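Local coordinates for IroE-like serine hydrolase (Shewanella oneidensis, PDB 3GFF), which probably hydrolyses ester bonds, as a serine hydrolase of the esterase D family with an alpha/beta-hydrolase fold, at residues 28-33 / 75-80; 43-48 / 137-142; 167-172 / 200-205; 194-199 / 289-294; 266-271 / 278-283. One frame throughout, in Å; residues are numbered along the deposited sequence.

Contact 1 (28-33 / 75-80)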
# COMPACT_ATOMS: atom_id res chain seq x y z
N TYR A 28 -10.94 4.13 -20.30
CA TYR A 28 -10.87 4.32 -18.87
C TYR A 28 -11.52 3.15 -18.13
O TYR A 28 -12.27 2.37 -18.71
CB TYR A 28 -11.50 5.67 -18.47
CG TYR A 28 -12.98 5.81 -18.68
CD1 TYR A 28 -13.49 6.26 -19.89
CD2 TYR A 28 -13.87 5.54 -17.66
CE1 TYR A 28 -14.83 6.44 -20.06
CE2 TYR A 28 -15.22 5.71 -17.83
CZ TYR A 28 -15.70 6.17 -19.03
OH TYR A 28 -17.05 6.31 -19.23
N VAL A 29 -11.21 3.05 -16.84
CA VAL A 29 -11.72 1.99 -15.98
C VAL A 29 -12.41 2.60 -14.75
O VAL A 29 -12.00 3.64 -14.25
CB VAL A 29 -10.58 1.04 -15.50
CG1 VAL A 29 -10.16 0.07 -16.59
CG2 VAL A 29 -9.37 1.85 -14.98
N ILE A 30 -13.50 1.98 -14.31
CA ILE A 30 -14.29 2.41 -13.14
C ILE A 30 -14.34 1.29 -12.09
O ILE A 30 -14.59 0.17 -12.44
CB ILE A 30 -15.77 2.65 -13.54
CG1 ILE A 30 -15.93 3.76 -14.57
CG2 ILE A 30 -16.63 2.97 -12.32
CD1 ILE A 30 -17.40 3.99 -14.96
N ALA A 31 -14.10 1.61 -10.82
CA ALA A 31 -14.26 0.68 -9.71
C ALA A 31 -15.35 1.32 -8.86
O ALA A 31 -15.23 2.50 -8.50
CB ALA A 31 -12.96 0.52 -8.89
N LEU A 32 -16.43 0.58 -8.61
CA LEU A 32 -17.54 1.06 -7.81
C LEU A 32 -17.30 0.63 -6.35
O LEU A 32 -16.76 -0.43 -6.10
CB LEU A 32 -18.88 0.51 -8.35
CG LEU A 32 -19.34 1.00 -9.73
CD1 LEU A 32 -20.60 0.27 -10.13
CD2 LEU A 32 -19.59 2.53 -9.76
N PRO A 33 -17.70 1.45 -5.39
CA PRO A 33 -17.48 1.05 -4.02
C PRO A 33 -18.34 -0.14 -3.66
O PRO A 33 -19.36 -0.41 -4.31
CB PRO A 33 -17.89 2.28 -3.22
CG PRO A 33 -18.82 2.97 -4.03
CD PRO A 33 -18.38 2.76 -5.46
N LYS A 75 -16.05 5.39 1.35
CA LYS A 75 -16.20 4.72 0.07
C LYS A 75 -16.13 5.74 -1.08
O LYS A 75 -16.63 6.82 -0.95
CB LYS A 75 -17.55 3.98 0.04
CG LYS A 75 -17.70 2.85 1.08
CD LYS A 75 -16.86 1.68 0.71
CE LYS A 75 -17.14 0.42 1.57
NZ LYS A 75 -16.76 0.57 2.99
N VAL A 76 -15.47 5.41 -2.18
CA VAL A 76 -15.38 6.30 -3.34
C VAL A 76 -15.59 5.53 -4.64
O VAL A 76 -15.51 4.31 -4.65
CB VAL A 76 -14.02 6.98 -3.44
CG1 VAL A 76 -13.71 7.79 -2.14
CG2 VAL A 76 -12.91 5.93 -3.70
N ILE A 77 -15.88 6.27 -5.71
CA ILE A 77 -15.95 5.79 -7.09
C ILE A 77 -14.53 6.09 -7.61
O ILE A 77 -14.05 7.21 -7.47
CB ILE A 77 -17.00 6.57 -7.94
CG1 ILE A 77 -18.43 6.23 -7.46
CG2 ILE A 77 -16.86 6.25 -9.45
CD1 ILE A 77 -19.51 7.12 -8.02
N ILE A 78 -13.85 5.06 -8.11
CA ILE A 78 -12.49 5.22 -8.62
C ILE A 78 -12.53 5.21 -10.15
O ILE A 78 -13.08 4.27 -10.74
CB ILE A 78 -11.55 4.09 -8.16
CG1 ILE A 78 -11.73 3.86 -6.65
CG2 ILE A 78 -10.09 4.46 -8.47
CD1 ILE A 78 -10.91 2.74 -6.10
N VAL A 79 -12.03 6.28 -10.76
CA VAL A 79 -11.92 6.38 -12.20
C VAL A 79 -10.44 6.42 -12.60
O VAL A 79 -9.75 7.33 -12.21
CB VAL A 79 -12.63 7.64 -12.75
CG1 VAL A 79 -12.47 7.71 -14.28
CG2 VAL A 79 -14.09 7.55 -12.42
N GLY A 80 -9.98 5.40 -13.34
CA GLY A 80 -8.61 5.35 -13.87
C GLY A 80 -8.60 5.77 -15.34
O GLY A 80 -9.30 5.18 -16.17
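Tyr-28 packs against Gly-80 and Val-79 where the antiparallel strand 24-31 joins the parallel strands of the alpha/beta-hydrolase sheet, at strand 77-81. Its CB lies 3.2 Å from Gly-80 O. With chi1 at 67°, CG is tucked over the backbone between N and C, and the ring passes Val-79 CG1 obliquely, its CD2 4.3 Å away. Leu-125 and Ile-129 of helix 114-132 also touch this side chain. Val-29 forms a hydrogen-bonded pair with Gly-80. Val-29 N donates to Gly-80 O at 2.9 Å, and Gly-80 N returns a bond to Val-29 O. Val-29 CG2 lies over the glycine backbone, 3.7 Å from Gly-80 CA, where a side chain on residue 80 would collide with it. Ile-30 faces Val-79 in a non-hydrogen-bonded pair. Its CA-H makes a close contact with Ile-78 O, and its CG2 comes near Ile-77 CG2 on the face that also carries Val-79. Ala-31 pairs with Ile-78 through two more backbone bonds. The methyl CB of Ala-31 rests 3.9 Å from Ile-78 CB, on the face covered by Phe-55 of helix 51-65. Leu-32 adds little to the contact, and its carbonyl makes a weak bond to Gln-63. Pro-33 lies beyond the last pair. Its ring covers Val-76 O, its CB meets Lys-75 CB at 3.7 Å, and its CD lies 4.0 Å from Ile-77 CG1.

Contact 2 (43-48 / 137-142)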
# COMPACT_ATOMS: atom_id res chain seq x y z
N TYR A 43 -21.46 9.05 -4.00
CA TYR A 43 -20.06 8.96 -3.56
C TYR A 43 -19.14 10.01 -4.21
O TYR A 43 -19.44 10.55 -5.27
CB TYR A 43 -19.54 7.57 -3.93
CG TYR A 43 -20.33 6.47 -3.27
CD1 TYR A 43 -20.02 6.05 -1.97
CD2 TYR A 43 -21.42 5.90 -3.90
CE1 TYR A 43 -20.77 5.07 -1.34
CE2 TYR A 43 -22.18 4.90 -3.29
CZ TYR A 43 -21.86 4.50 -2.01
OH TYR A 43 -22.61 3.53 -1.38
N PRO A 44 -18.00 10.30 -3.56
CA PRO A 44 -17.01 11.12 -4.23
C PRO A 44 -16.36 10.34 -5.36
O PRO A 44 -16.48 9.12 -5.42
CB PRO A 44 -15.95 11.39 -3.16
CG PRO A 44 -16.35 10.60 -1.97
CD PRO A 44 -17.58 9.88 -2.21
N VAL A 45 -15.65 11.04 -6.23
CA VAL A 45 -15.00 10.38 -7.35
C VAL A 45 -13.53 10.70 -7.29
O VAL A 45 -13.13 11.87 -7.25
CB VAL A 45 -15.58 10.82 -8.71
CG1 VAL A 45 -14.92 9.96 -9.89
CG2 VAL A 45 -17.11 10.70 -8.73
N VAL A 46 -12.71 9.65 -7.27
CA VAL A 46 -11.25 9.80 -7.26
C VAL A 46 -10.77 9.44 -8.65
O VAL A 46 -10.86 8.29 -9.11
CB VAL A 46 -10.55 8.98 -6.12
CG1 VAL A 46 -9.05 9.13 -6.20
CG2 VAL A 46 -10.99 9.48 -4.70
N TYR A 47 -10.31 10.45 -9.36
CA TYR A 47 -9.77 10.26 -10.72
C TYR A 47 -8.27 10.00 -10.66
O TYR A 47 -7.54 10.82 -10.14
CB TYR A 47 -10.02 11.50 -11.57
CG TYR A 47 -11.47 11.71 -12.00
CD1 TYR A 47 -12.35 12.38 -11.18
CD2 TYR A 47 -11.91 11.31 -13.26
CE1 TYR A 47 -13.62 12.63 -11.57
CE2 TYR A 47 -13.20 11.53 -13.66
CZ TYR A 47 -14.06 12.19 -12.80
OH TYR A 47 -15.35 12.46 -13.14
N LEU A 48 -7.82 8.85 -11.16
CA LEU A 48 -6.40 8.49 -11.17
C LEU A 48 -5.83 8.59 -12.60
O LEU A 48 -6.34 7.93 -13.52
CB LEU A 48 -6.20 7.05 -10.66
CG LEU A 48 -6.89 6.63 -9.35
CD1 LEU A 48 -6.67 5.14 -9.15
CD2 LEU A 48 -6.36 7.48 -8.10
N GLY A 137 -20.45 15.34 -5.71
CA GLY A 137 -19.90 16.69 -5.85
C GLY A 137 -18.48 16.86 -5.38
O GLY A 137 -17.88 17.89 -5.60
N ILE A 138 -17.94 15.85 -4.71
CA ILE A 138 -16.56 15.87 -4.26
C ILE A 138 -15.69 15.09 -5.26
O ILE A 138 -15.84 13.86 -5.39
CB ILE A 138 -16.43 15.30 -2.82
CG1 ILE A 138 -17.32 16.11 -1.85
CG2 ILE A 138 -14.99 15.34 -2.35
CD1 ILE A 138 -17.02 17.60 -1.85
N ASN A 139 -14.84 15.81 -5.98
CA ASN A 139 -13.97 15.19 -6.98
C ASN A 139 -12.51 15.43 -6.64
O ASN A 139 -12.11 16.58 -6.39
CB ASN A 139 -14.25 15.78 -8.37
CG ASN A 139 -15.67 15.62 -8.78
OD1 ASN A 139 -16.17 14.50 -8.92
ND2 ASN A 139 -16.36 16.74 -8.96
N VAL A 140 -11.72 14.35 -6.69
CA VAL A 140 -10.30 14.35 -6.35
C VAL A 140 -9.48 13.92 -7.56
O VAL A 140 -9.86 13.00 -8.24
CB VAL A 140 -10.03 13.37 -5.14
CG1 VAL A 140 -8.52 13.26 -4.79
CG2 VAL A 140 -10.85 13.79 -3.91
N LEU A 141 -8.37 14.61 -7.83
CA LEU A 141 -7.47 14.24 -8.93
C LEU A 141 -6.16 13.79 -8.31
O LEU A 141 -5.59 14.52 -7.45
CB LEU A 141 -7.24 15.41 -9.92
CG LEU A 141 -6.33 15.17 -11.16
CD1 LEU A 141 -6.87 14.06 -12.06
CD2 LEU A 141 -6.18 16.46 -11.96
N VAL A 142 -5.70 12.60 -8.72
CA VAL A 142 -4.43 12.01 -8.28
C VAL A 142 -3.47 11.90 -9.50
O VAL A 142 -3.73 11.17 -10.46
CB VAL A 142 -4.62 10.61 -7.60
CG1 VAL A 142 -3.29 10.02 -7.13
CG2 VAL A 142 -5.63 10.68 -6.44
O HOH W 1 -17.03 13.69 -11.35
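Tyr-47 and Asn-139 lie side by side and point the same way, with the ring and amide planes 62° apart. Asn-139 OD1 is near the ring edge, 4.1 Å from Tyr-47 CE1. A water joins their polar ends: it accepts from Tyr-47 OH at 2.7 Å and donates to Asn-139 OD1. The amide is held from its other end too, since Asn-139 ND2 bonds to Leu-161 O. In Asn-139, chi1 (-57°) and chi2 (-62°) together bring OD1 within 3.7 Å of Val-45 CB. These are adjacent parallel strands in the central sheet of the alpha/beta-hydrolase fold. Four backbone bonds join them, among them Tyr-47 N to Val-140 O at 2.8 Å. The opposite face is aliphatic. Val-46 runs alongside Val-140, with CG2 4.0 Å from Val-140 CB, and its other methyl, CG1, reaches obliquely to Val-142 CG2. Leu-48 points the same way as Val-142 and sets CD2 3.6 Å from Val-142 CB.

Contact 3 (167-172 / 200-205). With IMD (imidazole), chain D.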
# COMPACT_ATOMS: atom_id res chain seq x y z
N ALA A 167 -0.62 15.44 -5.69
CA ALA A 167 0.50 15.59 -6.64
C ALA A 167 1.68 14.77 -6.10
O ALA A 167 2.31 15.15 -5.14
CB ALA A 167 0.87 17.06 -6.80
N LEU A 168 1.91 13.62 -6.70
CA LEU A 168 2.89 12.64 -6.23
C LEU A 168 4.20 12.69 -7.05
O LEU A 168 4.29 12.19 -8.16
CB LEU A 168 2.26 11.24 -6.24
CG LEU A 168 0.86 11.13 -5.59
CD1 LEU A 168 0.23 9.70 -5.70
CD2 LEU A 168 0.92 11.65 -4.14
N ASP A 169 5.18 13.32 -6.45
CA ASP A 169 6.51 13.54 -7.01
C ASP A 169 6.42 14.19 -8.36
O ASP A 169 6.95 13.72 -9.34
CB ASP A 169 7.32 12.26 -7.05
CG ASP A 169 8.77 12.50 -6.74
OD1 ASP A 169 9.04 13.36 -5.88
OD2 ASP A 169 9.62 11.82 -7.34
N THR A 170 5.73 15.32 -8.37
CA THR A 170 5.47 16.10 -9.60
C THR A 170 6.76 16.39 -10.38
O THR A 170 7.77 16.79 -9.78
CB THR A 170 4.82 17.43 -9.23
OG1 THR A 170 3.65 17.15 -8.45
CG2 THR A 170 4.45 18.28 -10.49
N SER A 171 6.71 16.19 -11.70
CA SER A 171 7.84 16.46 -12.59
C SER A 171 7.94 17.99 -12.89
O SER A 171 7.79 18.42 -14.04
CB SER A 171 7.65 15.67 -13.89
OG SER A 171 7.49 14.26 -13.65
N LEU A 172 8.18 18.79 -11.85
CA LEU A 172 8.29 20.25 -11.96
C LEU A 172 9.50 20.66 -12.80
O LEU A 172 9.58 21.80 -13.25
CB LEU A 172 8.38 20.91 -10.55
CG LEU A 172 7.14 20.82 -9.63
CD1 LEU A 172 7.40 21.47 -8.22
CD2 LEU A 172 5.98 21.52 -10.29
N ALA A 200 3.53 14.73 -2.39
CA ALA A 200 4.43 13.67 -1.91
C ALA A 200 5.73 14.04 -2.59
O ALA A 200 5.73 14.38 -3.78
CB ALA A 200 3.98 12.26 -2.36
N ILE A 201 6.84 13.96 -1.85
CA ILE A 201 8.14 14.31 -2.38
C ILE A 201 9.11 13.18 -2.06
O ILE A 201 9.40 12.93 -0.89
CB ILE A 201 8.68 15.66 -1.79
CG1 ILE A 201 7.66 16.78 -1.97
CG2 ILE A 201 10.04 16.03 -2.45
CD1 ILE A 201 7.99 18.12 -1.25
N ALA A 202 9.58 12.49 -3.11
CA ALA A 202 10.49 11.36 -2.95
C ALA A 202 11.97 11.81 -2.98
O ALA A 202 12.26 12.99 -3.03
CB ALA A 202 10.21 10.29 -4.03
N ASN A 203 12.89 10.84 -2.94
CA ASN A 203 14.33 11.08 -2.93
C ASN A 203 15.04 10.35 -4.10
O ASN A 203 15.93 9.52 -3.88
CB ASN A 203 14.88 10.62 -1.57
CG ASN A 203 16.34 11.03 -1.33
OD1 ASN A 203 16.84 11.96 -1.93
ND2 ASN A 203 17.03 10.29 -0.47
N ASN A 204 14.62 10.62 -5.34
CA ASN A 204 15.18 9.92 -6.53
C ASN A 204 16.61 10.41 -6.78
O ASN A 204 16.84 11.64 -6.79
CB ASN A 204 14.33 10.19 -7.76
CG ASN A 204 14.51 9.14 -8.85
OD1 ASN A 204 14.21 7.97 -8.65
ND2 ASN A 204 14.93 9.57 -10.04
N PRO A 205 17.58 9.48 -6.95
CA PRO A 205 18.97 9.89 -7.22
C PRO A 205 19.20 10.47 -8.60
O PRO A 205 20.25 11.06 -8.87
CB PRO A 205 19.75 8.58 -7.08
CG PRO A 205 18.70 7.51 -7.39
CD PRO A 205 17.44 8.02 -6.85
N1 IMD D . 10.11 12.47 -14.21
C2 IMD D . 10.98 12.45 -13.15
N3 IMD D . 11.81 11.38 -13.29
C4 IMD D . 11.46 10.71 -14.42
C5 IMD D . 10.39 11.41 -15.00
O HOH W 2 11.51 14.44 -5.38
O HOH W 3 12.02 12.18 -6.40
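Asp-169 reaches across to Ala-202 with its carboxylate, beside the paired strands 164-168 and 195-201. Backbone bonds come first. Ala-200 N donates to Ala-167 O at 3.0 Å. Asp-169 N donates to Ala-200 O at 2.9 Å. The side chain of Asp-169 then carries on where the backbone pairing stops. Its OD1 accepts Ala-202 N at 3.0 Å in a nearly straight bond (171° at the hydrogen), met from above the carboxylate plane. The methyl of Ala-202 lies 3.7 Å from Asp-169 OD2. Two waters extend this grip. One donates to both Asp-169 OD1 and Ala-202 O. The other donates to Asp-169 OD2 at 2.6 Å and accepts from Asn-204 N. OD2 is also bonded to His-247 ND1 and His-216 NE2, so the buried carboxylate is held at both oxygens. Apolar contact is small: Leu-168 CD2 meets Ala-200 CB at 3.6 Å. An imidazole, probably from the crystallisation liquor, donates from N1 to Ser-171 OG at 3.2 Å. Ser-171 OG is also bonded to Ser-145 OG. The strands belong to a beta-alpha-beta unit with helix 178-189 between them. An aspartate at a strand end, bonded to a histidine near a serine on a GxSxG elbow, is consistent with the Ser-His-Asp catalytic triad of alpha/beta hydrolases, here probably Ser-145, His-247 and Asp-169.

Contact 4 (194-199 / 289-294)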
# COMPACT_ATOMS: atom_id res chain seq x y z
N GLN A 194 -11.40 27.49 -1.91
CA GLN A 194 -11.48 26.34 -0.99
C GLN A 194 -10.95 25.08 -1.65
O GLN A 194 -11.68 24.10 -1.92
CB GLN A 194 -12.91 26.13 -0.47
CG GLN A 194 -13.48 27.29 0.32
CD GLN A 194 -12.53 27.81 1.40
OE1 GLN A 194 -12.04 28.94 1.29
NE2 GLN A 194 -12.28 27.02 2.43
N LYS A 195 -9.66 25.14 -1.95
CA LYS A 195 -8.97 24.06 -2.59
C LYS A 195 -8.08 23.35 -1.59
O LYS A 195 -7.84 23.85 -0.48
CB LYS A 195 -8.16 24.60 -3.77
CG LYS A 195 -9.00 25.37 -4.79
CD LYS A 195 -9.94 24.45 -5.54
CE LYS A 195 -10.77 25.17 -6.56
NZ LYS A 195 -11.54 24.23 -7.39
N GLN A 196 -7.66 22.15 -1.98
CA GLN A 196 -6.75 21.28 -1.23
C GLN A 196 -5.69 20.68 -2.14
O GLN A 196 -5.99 20.27 -3.24
CB GLN A 196 -7.50 20.19 -0.47
CG GLN A 196 -8.21 20.73 0.82
CD GLN A 196 -9.09 19.69 1.51
OE1 GLN A 196 -10.25 19.54 1.18
NE2 GLN A 196 -8.57 19.03 2.51
N LEU A 197 -4.45 20.68 -1.66
CA LEU A 197 -3.30 20.15 -2.37
C LEU A 197 -2.45 19.35 -1.37
O LEU A 197 -2.17 19.82 -0.26
CB LEU A 197 -2.44 21.26 -2.98
CG LEU A 197 -1.10 20.77 -3.58
CD1 LEU A 197 -1.29 19.90 -4.84
CD2 LEU A 197 -0.20 21.95 -3.87
N PHE A 198 -2.09 18.14 -1.76
CA PHE A 198 -1.14 17.31 -1.00
C PHE A 198 -0.01 17.03 -1.94
O PHE A 198 -0.25 16.61 -3.08
CB PHE A 198 -1.79 15.99 -0.53
CG PHE A 198 -0.80 14.99 0.04
CD1 PHE A 198 -0.44 15.02 1.38
CD2 PHE A 198 -0.26 14.00 -0.77
CE1 PHE A 198 0.46 14.11 1.91
CE2 PHE A 198 0.62 13.08 -0.26
CZ PHE A 198 0.99 13.14 1.09
N MSE A 199 1.22 17.27 -1.51
CA MSE A 199 2.40 16.89 -2.30
C MSE A 199 3.20 15.77 -1.63
O MSE A 199 3.52 15.85 -0.43
CB MSE A 199 3.35 18.09 -2.50
CG MSE A 199 2.81 19.16 -3.40
SE MSE A 199 3.96 20.71 -3.46
CE MSE A 199 5.60 19.85 -4.14
N GLU A 289 -17.05 23.54 4.59
CA GLU A 289 -16.42 24.81 4.36
C GLU A 289 -15.02 24.59 3.75
O GLU A 289 -14.59 25.38 2.90
CB GLU A 289 -16.44 25.64 5.66
CG GLU A 289 -17.90 25.91 6.12
CD GLU A 289 -18.07 26.90 7.30
OE1 GLU A 289 -17.19 26.95 8.21
OE2 GLU A 289 -19.14 27.61 7.32
N ARG A 290 -14.36 23.49 4.14
CA ARG A 290 -13.00 23.16 3.67
C ARG A 290 -13.03 22.74 2.18
O ARG A 290 -12.22 23.21 1.37
CB ARG A 290 -12.39 22.04 4.53
CG ARG A 290 -10.91 21.69 4.25
CD ARG A 290 -10.44 20.45 4.99
NE ARG A 290 -10.53 20.62 6.43
CZ ARG A 290 -10.40 19.65 7.36
NH1 ARG A 290 -10.14 18.38 7.02
NH2 ARG A 290 -10.52 19.96 8.64
N PHE A 291 -13.99 21.89 1.82
CA PHE A 291 -14.14 21.45 0.43
C PHE A 291 -14.88 22.47 -0.46
O PHE A 291 -14.97 22.29 -1.67
CB PHE A 291 -14.83 20.06 0.36
CG PHE A 291 -13.92 18.90 0.75
CD1 PHE A 291 -13.70 18.58 2.08
CD2 PHE A 291 -13.34 18.08 -0.23
CE1 PHE A 291 -12.90 17.51 2.44
CE2 PHE A 291 -12.51 17.02 0.11
CZ PHE A 291 -12.31 16.72 1.45
N GLY A 292 -15.38 23.55 0.12
CA GLY A 292 -16.14 24.54 -0.67
C GLY A 292 -17.41 23.95 -1.29
O GLY A 292 -17.98 24.53 -2.19
N HIS A 293 -17.84 22.79 -0.79
CA HIS A 293 -19.05 22.11 -1.25
C HIS A 293 -19.62 21.30 -0.10
O HIS A 293 -18.88 20.89 0.78
CB HIS A 293 -18.73 21.14 -2.40
CG HIS A 293 -18.22 21.79 -3.65
ND1 HIS A 293 -18.99 22.66 -4.41
CD2 HIS A 293 -17.04 21.66 -4.30
CE1 HIS A 293 -18.29 23.04 -5.46
NE2 HIS A 293 -17.11 22.45 -5.43
N LYS A 294 -20.94 21.10 -0.09
CA LYS A 294 -21.63 20.30 0.92
C LYS A 294 -21.03 18.91 1.11
O LYS A 294 -20.86 18.16 0.15
CB LYS A 294 -23.14 20.16 0.57
CG LYS A 294 -23.84 19.03 1.34
CD LYS A 294 -25.33 19.01 1.09
CE LYS A 294 -26.07 19.98 2.00
NZ LYS A 294 -26.05 19.49 3.42
O HOH W 4 -14.03 24.09 -3.60
O HOH W 5 -9.51 24.45 1.49
O HOH W 6 -9.49 17.21 4.11
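Gln-194 folds its side chain against the end of helix 277-291. The bend at chi2 (-48°) brings NE2 to Glu-289 O at 2.9 Å, in a bent bond (135° at the hydrogen). Its CB lies 3.6 Å from Gly-292 CA. With an alanine here, Glu-289 O would probably lose this amide donor, and a gap would be likely where CG and the amide lie against the helix end. Gln-196 is instead extended beyond CG. Its OE1 sits over the centre of the Phe-291 ring, 3.3 Å above the plane, with amide and ring planes 79° apart. Its NE2 lies 3.4 Å from Arg-290 CD and donates to a water, which also accepts from Arg-290 NH1. That guanidinium forms a salt bridge with Asp-265. Another water links Lys-195 O to Arg-290 O. Gly-292, with positive phi, is the first residue to leave the helix. The contact thus sets a helix C-terminus against the start of strand 195-201 in the alpha/beta-hydrolase sheet.

Contact 5 (266-271 / 278-283)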
# COMPACT_ATOMS: atom_id res chain seq x y z
N PHE A 266 -13.08 12.94 8.74
CA PHE A 266 -14.42 12.42 8.38
C PHE A 266 -14.89 11.34 9.33
O PHE A 266 -16.09 11.03 9.36
CB PHE A 266 -14.43 11.81 6.97
CG PHE A 266 -14.39 12.81 5.86
CD1 PHE A 266 -13.33 13.71 5.73
CD2 PHE A 266 -15.37 12.81 4.89
CE1 PHE A 266 -13.29 14.60 4.70
CE2 PHE A 266 -15.32 13.70 3.83
CZ PHE A 266 -14.27 14.59 3.73
N ALA A 267 -13.94 10.75 10.05
CA ALA A 267 -14.20 9.71 11.05
C ALA A 267 -15.01 10.23 12.25
O ALA A 267 -14.79 11.32 12.75
CB ALA A 267 -12.85 9.09 11.54
N ILE A 268 -15.97 9.43 12.68
CA ILE A 268 -16.84 9.74 13.81
C ILE A 268 -16.51 8.71 14.90
O ILE A 268 -16.71 7.51 14.71
CB ILE A 268 -18.34 9.63 13.41
CG1 ILE A 268 -18.71 10.71 12.38
CG2 ILE A 268 -19.26 9.74 14.60
CD1 ILE A 268 -20.12 10.50 11.76
N ASP A 269 -15.98 9.19 16.02
CA ASP A 269 -15.63 8.33 17.15
C ASP A 269 -16.78 8.35 18.14
O ASP A 269 -16.96 9.32 18.89
CB ASP A 269 -14.36 8.87 17.80
CG ASP A 269 -13.74 7.92 18.79
OD1 ASP A 269 -14.39 6.95 19.26
OD2 ASP A 269 -12.57 8.16 19.10
N ILE A 270 -17.57 7.27 18.16
CA ILE A 270 -18.74 7.23 19.03
C ILE A 270 -18.41 6.86 20.48
O ILE A 270 -19.26 6.27 21.14
CB ILE A 270 -19.84 6.25 18.49
N TYR A 271 -17.22 7.22 20.98
CA TYR A 271 -16.82 6.88 22.36
C TYR A 271 -16.38 8.13 23.14
O TYR A 271 -16.37 9.25 22.60
CB TYR A 271 -15.72 5.79 22.35
CG TYR A 271 -14.28 6.29 22.39
CD1 TYR A 271 -13.93 7.57 21.91
CD2 TYR A 271 -13.25 5.46 22.85
CE1 TYR A 271 -12.62 8.02 21.94
CE2 TYR A 271 -11.91 5.90 22.87
CZ TYR A 271 -11.62 7.19 22.41
OH TYR A 271 -10.32 7.67 22.42
N GLN A 278 -24.97 17.16 17.50
CA GLN A 278 -24.44 18.45 17.11
C GLN A 278 -22.93 18.41 16.80
O GLN A 278 -22.50 19.09 15.88
CB GLN A 278 -24.72 19.50 18.20
CG GLN A 278 -24.52 20.93 17.71
CD GLN A 278 -25.52 21.30 16.64
OE1 GLN A 278 -26.70 21.01 16.76
NE2 GLN A 278 -25.04 21.93 15.58
N GLN A 279 -22.15 17.63 17.56
CA GLN A 279 -20.69 17.52 17.32
C GLN A 279 -20.39 17.07 15.88
O GLN A 279 -19.46 17.58 15.27
CB GLN A 279 -19.98 16.59 18.33
N VAL A 280 -21.19 16.13 15.36
CA VAL A 280 -21.05 15.62 13.97
C VAL A 280 -21.61 16.65 12.97
O VAL A 280 -21.02 16.87 11.93
CB VAL A 280 -21.68 14.19 13.76
CG1 VAL A 280 -21.68 13.80 12.31
CG2 VAL A 280 -20.90 13.13 14.60
N ILE A 281 -22.73 17.28 13.29
CA ILE A 281 -23.27 18.35 12.44
C ILE A 281 -22.19 19.44 12.20
O ILE A 281 -21.90 19.80 11.05
CB ILE A 281 -24.60 18.95 13.02
CG1 ILE A 281 -25.75 17.97 12.79
CG2 ILE A 281 -24.98 20.25 12.33
CD1 ILE A 281 -27.01 18.24 13.56
N ASP A 282 -21.56 19.89 13.29
CA ASP A 282 -20.52 20.92 13.26
C ASP A 282 -19.30 20.41 12.48
O ASP A 282 -18.77 21.13 11.61
CB ASP A 282 -20.11 21.32 14.69
CG ASP A 282 -21.25 21.99 15.50
OD1 ASP A 282 -22.33 22.32 14.96
OD2 ASP A 282 -21.02 22.22 16.71
N GLN A 283 -18.88 19.19 12.82
CA GLN A 283 -17.77 18.49 12.17
C GLN A 283 -17.94 18.52 10.65
O GLN A 283 -17.02 18.88 9.90
CB GLN A 283 -17.71 17.02 12.66
CG GLN A 283 -16.76 16.13 11.94
CD GLN A 283 -16.84 14.68 12.39
OE1 GLN A 283 -17.78 14.27 13.06
NE2 GLN A 283 -15.84 13.89 12.03
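Gln-283 extends from helix 277-291 to the loop that leads into that helix, so the contact is a loop folded back on a helix. The amide NE2 donates to Ala-267 O at 2.9 Å. The oxygen lies in the plane of the amide, but the donor stands 51° above the carbonyl plane, so the bond is bent at the acceptor. NE2 also bonds to Asp-265 O, and one amide nitrogen thereby grips two loop carbonyls. The other amide atom, OE1, lies 3.7 Å from Ile-268 CG1. Replacing Gln-283 by a leucine would probably leave both carbonyls without this donor and let the loop shift against the helix. One turn earlier, Val-280 meets Ile-268, and the two side chains cross at about a right angle. Both methyls of Val-280 take part, with CG2 3.8 Å from Ile-268 CG2. The reach of Gln-283 comes from its shape: CG is anti to the backbone N (chi1 171°) and the chain runs straight on (chi2 -175°). The helix backbone sets its root, through Gln-283 N to Gln-279 O at 3.0 Å. Outside this shell, Tyr-301 OH bonds to Ile-268 N, and Leu-305 of the same helix, 299-311, touches the isoleucine. Leu-324 of helix 317-327 packs on Val-280. Phe-275 touches both apolar residues, whose nearest atoms are Ile-268 CD1 and Val-280 CG1, 3.7 Å apart.

How the contacts relate
From the N terminus, contact 1 closes the first loop by pairing 28-33 with 75-80. Contact 2 starts inside that loop, at 43-48, and closes later at 137-142, so the two cross. They meet directly, because strands 77-81 and 43-48 are sheet neighbours. Contact 3 opens after both have closed and joins strands 164-168 and 195-201, the first of which neighbours strand 138-144 of contact 2. Contact 4 crosses contact 3: its first segment, 194-199, lies between 167-172 and 200-205. It closes a long loop at 289-294, bringing helix 277-291 to the sheet. Contact 5 lies wholly within that loop and touches contact 4 through Phe-266 and Phe-291.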